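Local coordinates for MccB protein (Escherichia coli, PDB 6OM4) that helps make the antibiotic microcin C7 by activating its peptide precursor MccA with ATP and linking it to adenosine through a phosphoramidate, at residues 42-47 with 52-57; 173-178 with 187-192; 226-231 with 343-348. One frame throughout, in Å; residues are numbered along the deposited sequence.

Interaction 1 of 3, residues 42-47 with 52-57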
loop_
_atom_site.group_PDB
_atom_site.type_symbol
_atom_site.label_atom_id
_atom_site.label_comp_id
_atom_site.label_asym_id
_atom_site.label_seq_id
_atom_site.Cartn_x
_atom_site.Cartn_y
_atom_site.Cartn_z
ATOM N N ALA A 42 -5.919 -6.250 31.507
ATOM C CA ALA A 42 -5.121 -5.382 30.669
ATOM C C ALA A 42 -4.151 -4.568 31.529
ATOM O O ALA A 42 -2.920 -4.456 31.224
ATOM C CB ALA A 42 -6.021 -4.479 29.878
ATOM N N TYR A 43 -4.688 -4.056 32.633
ATOM C CA TYR A 43 -3.961 -3.167 33.510
ATOM C C TYR A 43 -2.728 -3.852 34.112
ATOM O O TYR A 43 -1.707 -3.177 34.339
ATOM C CB TYR A 43 -4.914 -2.643 34.575
ATOM C CG TYR A 43 -4.320 -1.657 35.552
ATOM C CD1 TYR A 43 -4.230 -0.310 35.228
ATOM C CD2 TYR A 43 -3.928 -2.059 36.812
ATOM C CE1 TYR A 43 -3.774 0.623 36.144
ATOM C CE2 TYR A 43 -3.456 -1.135 37.737
ATOM C CZ TYR A 43 -3.370 0.204 37.398
ATOM O OH TYR A 43 -2.901 1.125 38.298
ATOM N N CYS A 44 -2.794 -5.179 34.324
ATOM C CA CYS A 44 -1.660 -5.926 34.845
ATOM C C CYS A 44 -0.451 -5.874 33.917
ATOM O O CYS A 44 0.651 -6.187 34.351
ATOM C CB CYS A 44 -2.003 -7.392 35.044
ATOM S SG CYS A 44 -3.259 -7.617 36.323
ATOM N N PHE A 45 -0.660 -5.581 32.635
ATOM C CA PHE A 45 0.422 -5.676 31.662
ATOM C C PHE A 45 0.897 -4.299 31.184
ATOM O O PHE A 45 1.520 -4.247 30.159
ATOM C CB PHE A 45 -0.026 -6.560 30.483
ATOM C CG PHE A 45 -0.309 -7.981 30.877
ATOM C CD1 PHE A 45 0.721 -8.903 30.998
ATOM C CD2 PHE A 45 -1.589 -8.376 31.226
ATOM C CE1 PHE A 45 0.462 -10.200 31.435
ATOM C CE2 PHE A 45 -1.843 -9.662 31.665
ATOM C CZ PHE A 45 -0.825 -10.583 31.737
ATOM N N ILE A 46 0.633 -3.220 31.928
ATOM C CA ILE A 46 1.161 -1.913 31.555
ATOM C C ILE A 46 2.696 -1.988 31.505
ATOM O O ILE A 46 3.360 -1.457 30.545
ATOM C CB ILE A 46 0.651 -0.812 32.506
ATOM C CG1 ILE A 46 -0.863 -0.616 32.421
ATOM C CG2 ILE A 46 1.373 0.499 32.222
ATOM C CD1 ILE A 46 -1.381 -0.495 31.052
ATOM N N THR A 47 3.273 -2.666 32.518
ATOM C CA THR A 47 4.698 -2.956 32.596
ATOM C C THR A 47 4.855 -4.417 32.218
ATOM O O THR A 47 3.919 -5.192 32.409
ATOM C CB THR A 47 5.313 -2.687 33.989
ATOM O OG1 THR A 47 4.849 -3.620 34.972
ATOM C CG2 THR A 47 5.015 -1.292 34.490
ATOM N N THR A 52 1.724 -15.472 35.144
ATOM C CA THR A 52 1.605 -15.783 36.613
ATOM C C THR A 52 1.765 -14.523 37.483
ATOM O O THR A 52 1.004 -14.348 38.429
ATOM C CB THR A 52 2.526 -16.922 37.063
ATOM O OG1 THR A 52 3.847 -16.374 37.093
ATOM C CG2 THR A 52 2.409 -18.134 36.168
ATOM N N ALA A 53 2.717 -13.630 37.180
ATOM C CA ALA A 53 2.897 -12.405 37.925
ATOM C C ALA A 53 1.634 -11.540 37.884
ATOM O O ALA A 53 1.317 -10.890 38.886
ATOM C CB ALA A 53 4.109 -11.633 37.426
ATOM N N ALA A 54 0.944 -11.511 36.727
ATOM C CA ALA A 54 -0.297 -10.777 36.590
ATOM C C ALA A 54 -1.406 -11.493 37.376
ATOM O O ALA A 54 -2.115 -10.852 38.107
ATOM C CB ALA A 54 -0.687 -10.624 35.138
ATOM N N LEU A 55 -1.499 -12.808 37.218
ATOM C CA LEU A 55 -2.531 -13.629 37.918
ATOM C C LEU A 55 -2.410 -13.458 39.438
ATOM O O LEU A 55 -3.429 -13.452 40.106
ATOM C CB LEU A 55 -2.387 -15.084 37.463
ATOM C CG LEU A 55 -3.303 -16.133 38.092
ATOM C CD1 LEU A 55 -4.753 -15.730 37.980
ATOM C CD2 LEU A 55 -3.084 -17.462 37.411
ATOM N N GLU A 56 -1.181 -13.282 39.959
ATOM C CA GLU A 56 -0.898 -12.924 41.383
ATOM C C GLU A 56 -1.613 -11.657 41.882
ATOM O O GLU A 56 -1.960 -11.582 43.073
ATOM C CB GLU A 56 0.591 -12.637 41.604
ATOM C CG GLU A 56 1.333 -13.675 42.407
ATOM C CD GLU A 56 2.762 -13.897 41.932
ATOM O OE1 GLU A 56 3.074 -15.035 41.548
ATOM O OE2 GLU A 56 3.541 -12.940 41.917
ATOM N N THR A 57 -1.745 -10.614 41.049
ATOM C CA THR A 57 -2.167 -9.295 41.551
ATOM C C THR A 57 -3.556 -8.875 41.048
ATOM O O THR A 57 -4.066 -7.858 41.506
ATOM C CB THR A 57 -1.133 -8.220 41.200
ATOM O OG1 THR A 57 -1.029 -8.194 39.778
ATOM C CG2 THR A 57 0.221 -8.500 41.818
#
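Cys44 and Phe45 both pack on the methyl of Ala54. Cys44 belongs to the type I turn from Tyr43 to Ile46, and Ala54 lies on helix 51-58. The CB of Cys44 is 3.5 Å from the CB of Ala54, tighter than usual for two carbons. The small side chains allow the backbones to come close: Cys44 CA is 5.3 Å from Ala54 CA. With SG anti to its carbonyl carbon (chi1 -65°), the Cys44 thiol passes alongside Ala54 and heads for the next turn of the helix. There SG lies 3.9 Å from Ala54 O and 4.2 Å from Thr57 OG1. Neither is a hydrogen bond. The Thr57 hydroxyl, placed between its own backbone N and carbonyl carbon (chi1 60°), turns back to Ala54 O in a weak bond of 3.3 Å.

Phe45 starts off to one side, but its ring reaches across. Its far end meets the methyl obliquely, with CZ 3.4 Å from Ala54 CB. CE1 and CE2 are both slightly farther, so the methyl sits near the CE1-CZ-CE2 end of the ring. The contact is apolar and joins the turn from Tyr43 to Ile46 to helix 51-58. The Phe45 ring also meets Phe69 of helix 62-74, and Ala54 rests on Phe65 of that helix. Phe45 also touches Tyr3, and its backbone bonds to Leu5, both of strand 2-5.

Interaction 2 of 3, residues 173-178 with 187-192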
loop_
_atom_site.group_PDB
_atom_site.type_symbol
_atom_site.label_atom_id
_atom_site.label_comp_id
_atom_site.label_asym_id
_atom_site.label_seq_id
_atom_site.Cartn_x
_atom_site.Cartn_y
_atom_site.Cartn_z
ATOM N N VAL A 173 13.862 16.617 -8.484
ATOM C CA VAL A 173 13.195 17.231 -7.377
ATOM C C VAL A 173 12.634 16.189 -6.401
ATOM O O VAL A 173 12.760 16.381 -5.201
ATOM C CB VAL A 173 12.129 18.205 -7.871
ATOM C CG1 VAL A 173 11.396 18.854 -6.716
ATOM C CG2 VAL A 173 12.775 19.233 -8.777
ATOM N N ILE A 174 12.031 15.112 -6.902
ATOM C CA ILE A 174 11.621 14.039 -5.985
ATOM C C ILE A 174 12.831 13.581 -5.158
ATOM O O ILE A 174 12.735 13.482 -3.918
ATOM C CB ILE A 174 10.926 12.867 -6.692
ATOM C CG1 ILE A 174 9.665 13.367 -7.398
ATOM C CG2 ILE A 174 10.651 11.760 -5.688
ATOM C CD1 ILE A 174 8.715 12.309 -7.857
ATOM N N LYS A 175 13.973 13.325 -5.808
ATOM C CA LYS A 175 15.129 12.836 -5.077
ATOM C C LYS A 175 15.508 13.831 -3.975
ATOM O O LYS A 175 15.777 13.451 -2.841
ATOM C CB LYS A 175 16.332 12.595 -5.993
ATOM C CG LYS A 175 17.595 12.257 -5.223
ATOM C CD LYS A 175 18.702 11.799 -6.088
ATOM C CE LYS A 175 19.875 11.300 -5.269
ATOM N NZ LYS A 175 21.106 11.336 -6.085
ATOM N N ARG A 176 15.550 15.131 -4.310
ATOM C CA ARG A 176 15.971 16.149 -3.316
ATOM C C ARG A 176 15.008 16.102 -2.115
ATOM O O ARG A 176 15.411 16.090 -0.976
ATOM C CB ARG A 176 16.011 17.534 -3.975
ATOM C CG ARG A 176 16.230 18.700 -3.024
ATOM C CD ARG A 176 15.948 20.043 -3.680
ATOM N NE ARG A 176 14.535 20.405 -3.632
ATOM C CZ ARG A 176 13.867 21.080 -4.562
ATOM N NH1 ARG A 176 14.445 21.431 -5.705
ATOM N NH2 ARG A 176 12.601 21.392 -4.362
ATOM N N GLU A 177 13.714 16.029 -2.408
ATOM C CA GLU A 177 12.687 16.128 -1.377
ATOM C C GLU A 177 12.613 14.853 -0.519
ATOM O O GLU A 177 12.312 14.935 0.649
ATOM C CB GLU A 177 11.369 16.518 -2.046
ATOM C CG GLU A 177 11.414 17.946 -2.565
ATOM C CD GLU A 177 11.689 19.018 -1.517
ATOM O OE1 GLU A 177 11.125 18.944 -0.383
ATOM O OE2 GLU A 177 12.497 19.944 -1.844
ATOM N N LEU A 178 12.904 13.687 -1.108
ATOM C CA LEU A 178 12.894 12.442 -0.398
ATOM C C LEU A 178 14.060 12.454 0.587
ATOM O O LEU A 178 13.921 12.063 1.718
ATOM C CB LEU A 178 13.008 11.242 -1.354
ATOM C CG LEU A 178 11.795 10.910 -2.240
ATOM C CD1 LEU A 178 11.998 9.568 -2.914
ATOM C CD2 LEU A 178 10.505 10.912 -1.439
ATOM N N VAL A 187 18.566 6.953 -2.917
ATOM C CA VAL A 187 17.687 7.287 -4.037
ATOM C C VAL A 187 18.548 7.509 -5.274
ATOM O O VAL A 187 19.561 8.185 -5.189
ATOM C CB VAL A 187 16.853 8.550 -3.740
ATOM C CG1 VAL A 187 15.906 8.854 -4.883
ATOM C CG2 VAL A 187 16.106 8.416 -2.412
ATOM N N SER A 188 18.121 6.944 -6.405
ATOM C CA SER A 188 18.769 7.133 -7.676
ATOM C C SER A 188 17.698 7.448 -8.745
ATOM O O SER A 188 16.499 7.252 -8.511
ATOM C CB SER A 188 19.666 5.931 -7.964
ATOM O OG SER A 188 18.902 4.797 -8.339
ATOM N N GLU A 189 18.130 8.068 -9.847
ATOM C CA GLU A 189 17.283 8.531 -10.905
ATOM C C GLU A 189 17.669 7.833 -12.211
ATOM O O GLU A 189 18.849 7.586 -12.455
ATOM C CB GLU A 189 17.461 10.037 -11.113
ATOM C CG GLU A 189 17.206 10.880 -9.887
ATOM C CD GLU A 189 17.709 12.291 -10.133
ATOM O OE1 GLU A 189 17.183 12.935 -11.098
ATOM O OE2 GLU A 189 18.655 12.734 -9.405
ATOM N N ILE A 190 16.677 7.578 -13.067
ATOM C CA ILE A 190 16.876 7.123 -14.458
ATOM C C ILE A 190 15.976 7.990 -15.360
ATOM O O ILE A 190 14.745 8.035 -15.143
ATOM C CB ILE A 190 16.557 5.612 -14.638
ATOM C CG1 ILE A 190 17.401 4.708 -13.748
ATOM C CG2 ILE A 190 16.702 5.215 -16.102
ATOM C CD1 ILE A 190 17.029 3.244 -13.845
ATOM N N ALA A 191 16.580 8.706 -16.330
ATOM C CA ALA A 191 15.829 9.526 -17.276
ATOM C C ALA A 191 15.396 8.654 -18.458
ATOM O O ALA A 191 16.209 8.343 -19.343
ATOM C CB ALA A 191 16.638 10.735 -17.723
ATOM N N LEU A 192 14.113 8.257 -18.498
ATOM C CA LEU A 192 13.681 7.303 -19.468
ATOM C C LEU A 192 12.192 7.488 -19.709
ATOM O O LEU A 192 11.434 7.663 -18.760
ATOM C CB LEU A 192 13.990 5.904 -18.934
ATOM C CG LEU A 192 13.543 4.720 -19.789
ATOM C CD1 LEU A 192 14.279 4.673 -21.127
ATOM C CD2 LEU A 192 13.749 3.417 -19.019
HETATM O O HOH W 1 20.278 10.584 -8.798
#
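One water is held by Lys175 and Glu189 together, and it bridges helix 170-181 to strand 186-191. It accepts from Lys175 NZ at 2.9 Å and donates to Glu189 OE2 at 2.8 Å. The two elements belong to a beta-alpha-beta unit of the Rossmann-like ThiF fold. The helix is the crossover between strands 141-146 and 186-191, and it runs antiparallel to the latter at 175°. The charged atoms are too far apart for a direct salt bridge.

Lys175 and Val187 carry most of the contact. With CG anti to the backbone N (chi1 173°) and the rest extended, the lysine chain slides past Val187 in the opposite direction. CG packs 3.8 Å from Val187 CG1. Farther out, CE comes 3.1 Å from Val187 O. Glu189 crosses this chain at about a right angle, and its OE2 is 3.4 Å from Lys175 CD. Its other oxygen, OE1, bonds to Thr171 OG1 near the start of the same helix, so both carboxylate oxygens have a partner. About one turn on, Leu178 makes a looser contact with Val187 through CD1 and also touches Ser131 and Ala135 of helix 125-136. At the far end of segment 187-192, Leu192 touches the bound adenosine phosphoramidate. Along the helix, Arg176 grips Glu177 side-on: NE and NH2 both reach OE2, which lies in the guanidinium plane, 2.8 Å from NE.

Interaction 3 of 3, residues 226-231 with 343-348; sequences YCVRAN and CSVCGN. With ZN (zinc ion), chain E.
The four-cysteine zinc site lies on one side of this contact. Cys343 and Cys346 form a CxxC pair in the C-terminal loop, and Cys257 and Cys260 complete the coordination of the metal. Zinc is bound by Cys343 SG at 2.3 Å and by Cys346 SG at 2.4 Å. The loop packs against helix 219-230 of the ThiF family region, through Val228.

Val228 points both of its methyls at the loop. CG1, anti to the backbone N (chi1 169°), meets the Cys346 CB at 3.8 Å and the carbonyl oxygen of Val345 at a similar range. CG2 takes the other branch and lies 3.9 Å from Val345 CG1. The Val228 and Val345 side chains cross obliquely. The side chains meet through carbon alone, and no hydrogen bond links the segments. Cys346 has two roles: its CB touches the helix while its sulfur binds the metal. SG stands between its own backbone N and carbonyl carbon (chi1 79°), and this turns it to the zinc. Just beyond Val228 the helix closes with a Schellman motif at Asn231.

Backbone bonds also hold the loop in shape around the metal ligands. Gly347 N bonds to Cys343 O, which closes the turn around the CxxC pair. The Cys343 sulfur, already on zinc, accepts from the Val345 N-H in a weak bond and from Cys346 N at 3.5 Å, with a nearly straight N-H...S angle of 165°.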
loop_
_atom_site.group_PDB
_atom_site.type_symbol
_atom_site.label_atom_id
_atom_site.label_comp_id
_atom_site.label_asym_id
_atom_site.label_seq_id
_atom_site.Cartn_x
_atom_site.Cartn_y
_atom_site.Cartn_z
ATOM N N TYR A 226 6.138 -8.002 -19.708
ATOM C CA TYR A 226 7.538 -7.956 -19.357
ATOM C C TYR A 226 7.759 -8.553 -17.973
ATOM O O TYR A 226 8.702 -9.337 -17.791
ATOM C CB TYR A 226 8.117 -6.541 -19.396
ATOM C CG TYR A 226 9.578 -6.466 -19.034
ATOM C CD1 TYR A 226 9.983 -6.339 -17.728
ATOM C CD2 TYR A 226 10.563 -6.601 -19.999
ATOM C CE1 TYR A 226 11.319 -6.305 -17.373
ATOM C CE2 TYR A 226 11.907 -6.535 -19.667
ATOM C CZ TYR A 226 12.290 -6.455 -18.347
ATOM O OH TYR A 226 13.622 -6.374 -18.031
ATOM N N CYS A 227 6.890 -8.195 -16.998
ATOM C CA CYS A 227 7.090 -8.612 -15.597
ATOM C C CYS A 227 6.795 -10.103 -15.426
ATOM O O CYS A 227 7.490 -10.773 -14.678
ATOM C CB CYS A 227 6.244 -7.791 -14.627
ATOM S SG CYS A 227 6.997 -6.163 -14.353
ATOM N N VAL A 228 5.821 -10.609 -16.160
ATOM C CA VAL A 228 5.586 -12.065 -16.177
ATOM C C VAL A 228 6.851 -12.758 -16.704
ATOM O O VAL A 228 7.315 -13.772 -16.125
ATOM C CB VAL A 228 4.350 -12.414 -17.028
ATOM C CG1 VAL A 228 4.263 -13.903 -17.264
ATOM C CG2 VAL A 228 3.047 -11.927 -16.405
ATOM N N ARG A 229 7.373 -12.270 -17.835
ATOM C CA ARG A 229 8.548 -12.924 -18.463
ATOM C C ARG A 229 9.786 -12.794 -17.565
ATOM O O ARG A 229 10.639 -13.696 -17.513
ATOM C CB ARG A 229 8.840 -12.340 -19.852
ATOM C CG ARG A 229 7.797 -12.682 -20.913
ATOM C CD ARG A 229 7.988 -12.050 -22.298
ATOM N NE ARG A 229 7.058 -12.636 -23.284
ATOM C CZ ARG A 229 7.215 -12.628 -24.620
ATOM N NH1 ARG A 229 8.236 -11.996 -25.176
ATOM N NH2 ARG A 229 6.344 -13.256 -25.396
ATOM N N ALA A 230 9.921 -11.656 -16.881
ATOM C CA ALA A 230 11.128 -11.361 -16.049
ATOM C C ALA A 230 11.016 -11.821 -14.580
ATOM O O ALA A 230 11.947 -11.577 -13.824
ATOM C CB ALA A 230 11.380 -9.877 -16.070
ATOM N N ASN A 231 9.894 -12.411 -14.148
ATOM C CA ASN A 231 9.709 -12.830 -12.750
ATOM C C ASN A 231 9.778 -11.620 -11.804
ATOM O O ASN A 231 10.377 -11.692 -10.763
ATOM C CB ASN A 231 10.726 -13.897 -12.308
ATOM C CG ASN A 231 10.112 -15.272 -12.366
ATOM O OD1 ASN A 231 10.048 -15.865 -13.445
ATOM N ND2 ASN A 231 9.584 -15.737 -11.237
ATOM N N CYS A 343 -4.613 -18.302 -19.194
ATOM C CA CYS A 343 -4.128 -16.939 -19.505
ATOM C C CYS A 343 -3.091 -17.036 -20.623
ATOM O O CYS A 343 -2.127 -17.779 -20.496
ATOM C CB CYS A 343 -3.496 -16.231 -18.306
ATOM S SG CYS A 343 -2.962 -14.549 -18.725
ATOM N N SER A 344 -3.286 -16.292 -21.719
ATOM C CA SER A 344 -2.328 -16.351 -22.828
ATOM C C SER A 344 -0.978 -15.751 -22.425
ATOM O O SER A 344 0.025 -16.001 -23.074
ATOM C CB SER A 344 -2.875 -15.682 -24.055
ATOM O OG SER A 344 -3.061 -14.290 -23.800
ATOM N N VAL A 345 -0.944 -14.944 -21.351
ATOM C CA VAL A 345 0.315 -14.332 -20.916
ATOM C C VAL A 345 1.018 -15.207 -19.870
ATOM O O VAL A 345 2.161 -15.522 -20.041
ATOM C CB VAL A 345 0.093 -12.893 -20.408
ATOM C CG1 VAL A 345 1.403 -12.264 -19.952
ATOM C CG2 VAL A 345 -0.536 -12.043 -21.496
ATOM N N CYS A 346 0.341 -15.546 -18.771
ATOM C CA CYS A 346 1.013 -16.073 -17.605
ATOM C C CYS A 346 0.627 -17.542 -17.325
ATOM O O CYS A 346 1.172 -18.144 -16.441
ATOM C CB CYS A 346 0.743 -15.170 -16.393
ATOM S SG CYS A 346 -0.884 -15.416 -15.625
ATOM N N GLY A 347 -0.284 -18.129 -18.089
ATOM C CA GLY A 347 -0.714 -19.497 -17.854
ATOM C C GLY A 347 0.465 -20.451 -17.652
ATOM O O GLY A 347 1.456 -20.369 -18.366
ATOM N N ASN A 348 0.320 -21.336 -16.653
ATOM C CA ASN A 348 1.304 -22.364 -16.169
ATOM C C ASN A 348 2.758 -21.950 -16.439
ATOM O O ASN A 348 3.690 -22.752 -16.215
ATOM C CB ASN A 348 0.953 -23.747 -16.724
ATOM C CG ASN A 348 -0.322 -24.279 -16.108
ATOM O OD1 ASN A 348 -0.369 -24.558 -14.898
ATOM N ND2 ASN A 348 -1.372 -24.371 -16.917
HETATM ZN ZN ZN E . -2.412 -13.891 -16.595
#

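In the fold
Interaction 1 lies far from the other two, with its centre about 50 Å from that of interaction 2 and about 54 Å from that of interaction 3. It joins the turn at 43-46 to helix 51-58 in the N-terminal part, away from the annotated sites. Interactions 2 and 3 both lie in the ThiF family region, on different elements, with nearest atoms about 10 Å apart. All three are partly buried and have no direct hydrogen bond across. Interaction 1 uses a ring, a thiol and a methyl. Interaction 2 mixes aliphatic packing with a water bridge, and its strand segment leads to Leu192 in the nucleotide pocket. Interaction 3 is a small valine contact backing a metal-bound loop.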